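Local structure of phage tail sheath protein (3HXL) at residues M50-A55 and A82-L87; R33-M38 and D199-A204. The protein probably assembles into the sheath around the tail tube of a contractile phage tail or phage-like particle. One frame throughout, in Å; residues are numbered along the deposited sequence.

Contact 1: M50-A55 and A82-L87; sequences MITIEA and AKTLLL
An antiparallel strand pair at the margin of the mixed sheet joins strand 51-54 to strand 84-87, with I51 opposite L87 and I53 opposite L85 as the hydrogen-bonded pairs. The short axes run 159° apart. I51 N donates to L87 O over 2.7 Å, I53 N to L85 O over 3.0 Å, and the reciprocal bonds from L87 N and L85 N complete two closed rings. T52 with L86 and E54 with T84 are the intervening non-hydrogen-bonded pairs.

On the face carrying I51, I53, L85 and L87 the side chains that meet across the pair are aliphatic. I53 and L87 lie alongside each other, I53 CD1 reaching L87 CD2 at 4.1 Å, and L63 of helix 60-63 covers both. Within this chain strand 51-54 pairs in the sheet with strand 84-89 alone, whose other side takes backbone bonds from strand 35-40; contact 1 is thus the outermost step of the sheet on this side.

The other face, with T52, L86, E54 and T84, is mixed. T52 OG1 meets the branch tip L86 CD2 at 3.6 Å. Just before the strand, selenomethionine M50, bent at chi2 and chi3, crosses L86 at a slant with SE 3.8 Å from L86 CB, while Y191, A194 and V195 of helix 185-195 also touch it.

E54 and T84 point the same way, and a bend in the glutamate chain (chi2 -56°) brings its carboxylate to the threonine. T84 OG1 donates to E54 OE1 over 2.6 Å, arriving on the syn side but 27° out of the carboxylate plane. A water donates both to E54 OE1 and to K83 O, its oxygen 2.8 Å from K83 O. K83 O also accepts from A55 N at 3.0 Å, the donor standing well above the carbonyl plane.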
# COMPACT_ATOMS: atom_id res chain seq x y z
N MSE A 50 0.35 8.78 -8.38
CA MSE A 50 0.74 8.11 -7.15
C MSE A 50 1.29 9.07 -6.11
O MSE A 50 2.22 9.84 -6.37
CB MSE A 50 1.76 7.02 -7.45
CG MSE A 50 1.78 5.91 -6.40
SE MSE A 50 0.16 4.84 -6.33
CE MSE A 50 0.44 3.76 -7.89
N ILE A 51 0.70 9.00 -4.92
CA ILE A 51 1.10 9.83 -3.79
C ILE A 51 1.81 8.93 -2.79
O ILE A 51 1.31 7.86 -2.44
CB ILE A 51 -0.14 10.45 -3.12
CG1 ILE A 51 -0.88 11.33 -4.13
CG2 ILE A 51 0.27 11.26 -1.89
CD1 ILE A 51 -2.20 11.87 -3.62
N THR A 52 2.98 9.36 -2.34
CA THR A 52 3.75 8.57 -1.40
C THR A 52 3.64 9.20 -0.02
O THR A 52 3.90 10.38 0.16
CB THR A 52 5.22 8.50 -1.83
OG1 THR A 52 5.32 7.85 -3.10
CG2 THR A 52 6.04 7.72 -0.81
N ILE A 53 3.22 8.39 0.95
CA ILE A 53 3.07 8.86 2.32
C ILE A 53 3.81 7.92 3.26
O ILE A 53 3.56 6.72 3.27
CB ILE A 53 1.59 8.90 2.73
CG1 ILE A 53 0.82 9.80 1.77
CG2 ILE A 53 1.46 9.40 4.17
CD1 ILE A 53 -0.67 9.86 2.02
N GLU A 54 4.74 8.48 4.02
CA GLU A 54 5.50 7.68 4.98
C GLU A 54 4.72 7.73 6.29
O GLU A 54 4.08 8.74 6.60
CB GLU A 54 6.90 8.26 5.18
CG GLU A 54 7.73 8.48 3.92
CD GLU A 54 7.90 7.22 3.08
OE1 GLU A 54 8.19 6.15 3.64
OE2 GLU A 54 7.74 7.31 1.84
N ALA A 55 4.77 6.65 7.06
CA ALA A 55 4.06 6.63 8.33
C ALA A 55 4.52 7.83 9.15
O ALA A 55 5.71 8.14 9.18
CB ALA A 55 4.36 5.33 9.08
N ALA A 82 2.08 -0.54 8.06
CA ALA A 82 2.96 -0.31 6.92
C ALA A 82 3.85 0.91 7.16
O ALA A 82 3.49 1.80 7.92
CB ALA A 82 2.12 -0.10 5.66
N LYS A 83 5.00 0.94 6.51
CA LYS A 83 5.91 2.05 6.66
C LYS A 83 5.71 3.07 5.55
O LYS A 83 5.96 4.26 5.73
CB LYS A 83 7.35 1.54 6.67
CG LYS A 83 7.60 0.47 7.73
CD LYS A 83 7.28 1.00 9.13
CE LYS A 83 7.37 -0.09 10.18
NZ LYS A 83 6.37 -1.16 9.96
N THR A 84 5.25 2.60 4.40
CA THR A 84 5.01 3.49 3.27
C THR A 84 3.72 3.12 2.54
O THR A 84 3.44 1.95 2.30
CB THR A 84 6.18 3.44 2.26
OG1 THR A 84 7.40 3.75 2.93
CG2 THR A 84 5.95 4.44 1.14
N LEU A 85 2.95 4.14 2.19
CA LEU A 85 1.71 3.95 1.46
C LEU A 85 1.78 4.63 0.11
O LEU A 85 2.14 5.80 0.01
CB LEU A 85 0.52 4.53 2.24
CG LEU A 85 -0.81 4.62 1.46
CD1 LEU A 85 -1.31 3.22 1.16
CD2 LEU A 85 -1.85 5.38 2.28
N LEU A 86 1.46 3.88 -0.94
CA LEU A 86 1.42 4.43 -2.28
C LEU A 86 -0.08 4.59 -2.52
O LEU A 86 -0.80 3.61 -2.75
CB LEU A 86 2.06 3.46 -3.28
CG LEU A 86 3.53 3.12 -3.01
CD1 LEU A 86 4.05 2.18 -4.08
CD2 LEU A 86 4.38 4.39 -2.96
N LEU A 87 -0.53 5.83 -2.43
CA LEU A 87 -1.94 6.19 -2.58
C LEU A 87 -2.27 6.73 -3.96
O LEU A 87 -1.54 7.54 -4.51
CB LEU A 87 -2.31 7.24 -1.53
CG LEU A 87 -3.72 7.84 -1.57
CD1 LEU A 87 -4.77 6.78 -1.28
CD2 LEU A 87 -3.80 8.97 -0.54
O HOH W 1 8.60 5.15 5.98

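Contact 2: R33-M38 and D199-A204; sequences RGIVSM and DFNTIA
Strands 35-38 and 202-204 run parallel with their short axes 30° apart, T202 bonding to I35 and S37 on either side of V36, and S37 to T202 and A204 on either side of I203. S37 N donates to T202 O over 2.9 Å, and A204 N to S37 O over 3.0 Å. At the start of the pairing, where the loop runs into strand 202-204, I35 O accepts two successive N-H groups: from N201 N at 2.9 Å and, at a longer 3.3 Å, from T202 N.

I35 sets its CG2 branch against F200, 3.7 Å from F200 CB. Next along, V36 CG2 meets T202 OG1 at 3.3 Å. The rotation of T202 (chi1 73°) sets OG1 beside that methyl, while OG1 is hydrogen-bonded to A271 O of helix 263-276. R33 crosses N201, its guanidinium turned 37° from the amide plane and covered on one face by N201 CB, offset toward the rim. NE and NH1 of R33 bond to A277 O and T274 O, which fixes the rotation of that group. Farther on, M38 SE reaches A204 CB at 4.2 Å. A204 O is buried here without a polar partner in the model.

Helix 263-276 packs on the V36 and T202 face and helix 185-195 on the S37 and I203 face. A strand of the subtilisin-like region is thus paired with one from the N-terminal region in a sheet with helices on both faces, consistent with an alpha/beta/alpha layered core.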
# COMPACT_ATOMS: atom_id res chain seq x y z
N ARG A 33 10.43 -4.93 3.23
CA ARG A 33 9.04 -4.87 2.81
C ARG A 33 8.48 -3.56 3.34
O ARG A 33 9.13 -2.51 3.24
CB ARG A 33 8.29 -6.07 3.40
CG ARG A 33 8.85 -7.42 2.97
CD ARG A 33 8.27 -8.57 3.81
NE ARG A 33 6.80 -8.56 3.81
CZ ARG A 33 6.05 -8.96 2.80
NH1 ARG A 33 4.73 -8.91 2.89
NH2 ARG A 33 6.61 -9.44 1.69
N GLY A 34 7.28 -3.61 3.90
CA GLY A 34 6.67 -2.42 4.47
C GLY A 34 5.94 -1.48 3.54
O GLY A 34 5.43 -0.45 3.98
N ILE A 35 5.85 -1.82 2.26
CA ILE A 35 5.18 -0.94 1.31
C ILE A 35 3.81 -1.43 0.87
O ILE A 35 3.68 -2.50 0.27
CB ILE A 35 6.06 -0.72 0.06
CG1 ILE A 35 7.43 -0.20 0.48
CG2 ILE A 35 5.38 0.25 -0.89
CD1 ILE A 35 8.42 -0.09 -0.65
N VAL A 36 2.79 -0.63 1.18
CA VAL A 36 1.41 -0.97 0.81
C VAL A 36 0.90 0.08 -0.19
O VAL A 36 1.37 1.21 -0.19
CB VAL A 36 0.48 -0.99 2.06
CG1 VAL A 36 0.35 0.41 2.64
CG2 VAL A 36 -0.89 -1.54 1.69
N SER A 37 -0.03 -0.32 -1.06
CA SER A 37 -0.60 0.61 -2.03
C SER A 37 -2.11 0.45 -2.04
O SER A 37 -2.64 -0.65 -1.88
CB SER A 37 -0.07 0.36 -3.44
OG SER A 37 -0.68 1.28 -4.35
N MSE A 38 -2.82 1.55 -2.25
CA MSE A 38 -4.27 1.50 -2.22
C MSE A 38 -4.93 2.53 -3.12
O MSE A 38 -4.55 3.70 -3.15
CB MSE A 38 -4.71 1.69 -0.77
CG MSE A 38 -6.20 1.67 -0.48
SE MSE A 38 -6.50 1.54 1.45
CE MSE A 38 -5.44 3.11 1.97
N ASP A 199 7.74 -0.19 -6.69
CA ASP A 199 8.10 -1.37 -5.94
C ASP A 199 7.18 -1.32 -4.73
O ASP A 199 7.06 -0.28 -4.08
CB ASP A 199 9.57 -1.34 -5.53
CG ASP A 199 10.50 -1.72 -6.67
OD1 ASP A 199 10.21 -2.73 -7.35
OD2 ASP A 199 11.51 -1.02 -6.89
N PHE A 200 6.50 -2.43 -4.47
CA PHE A 200 5.56 -2.52 -3.35
C PHE A 200 5.40 -3.99 -2.95
O PHE A 200 5.88 -4.88 -3.64
CB PHE A 200 4.21 -1.90 -3.73
CG PHE A 200 3.47 -2.65 -4.81
CD1 PHE A 200 2.50 -3.60 -4.49
CD2 PHE A 200 3.74 -2.40 -6.15
CE1 PHE A 200 1.82 -4.30 -5.50
CE2 PHE A 200 3.07 -3.09 -7.16
CZ PHE A 200 2.11 -4.04 -6.83
N ASN A 201 4.72 -4.22 -1.83
CA ASN A 201 4.53 -5.58 -1.35
C ASN A 201 3.08 -6.02 -1.42
O ASN A 201 2.77 -7.11 -1.87
CB ASN A 201 5.00 -5.69 0.11
CG ASN A 201 6.45 -5.35 0.28
OD1 ASN A 201 7.33 -6.08 -0.19
ND2 ASN A 201 6.73 -4.24 0.93
N THR A 202 2.19 -5.14 -0.97
CA THR A 202 0.78 -5.47 -0.95
C THR A 202 -0.14 -4.37 -1.43
O THR A 202 0.18 -3.18 -1.36
CB THR A 202 0.35 -5.83 0.48
OG1 THR A 202 0.30 -4.63 1.26
CG2 THR A 202 1.36 -6.78 1.10
N ILE A 203 -1.30 -4.78 -1.93
CA ILE A 203 -2.31 -3.85 -2.40
C ILE A 203 -3.62 -4.14 -1.67
O ILE A 203 -3.96 -5.29 -1.43
CB ILE A 203 -2.58 -4.01 -3.91
CG1 ILE A 203 -1.41 -3.45 -4.72
CG2 ILE A 203 -3.89 -3.32 -4.27
CD1 ILE A 203 -1.46 -3.81 -6.20
N ALA A 204 -4.34 -3.09 -1.29
CA ALA A 204 -5.62 -3.26 -0.63
C ALA A 204 -6.69 -2.76 -1.58
O ALA A 204 -6.52 -1.72 -2.23
CB ALA A 204 -5.67 -2.47 0.68

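From the N terminus the chain enters along 33-38 and, after strand 35-40, turns into 50-55. Helices 60-63 and 73-78 lie within the 26 residues between 50-55 and 82-87, where contact 1 closes the smaller loop. The chain then leaves through the beta-sandwich region and returns by helix 185-195 to 199-204, so that contact 2 closes a 160-residue loop with contact 1 nested inside it. Their centres lie about 9 Å apart, because strands 84-89 and 35-40 are parallel neighbours. The resulting order 51-54, 84-89, 35-40, 202-204 joins strands of the N-terminal region to the subtilisin-like region, and the sheet continues into 232-236.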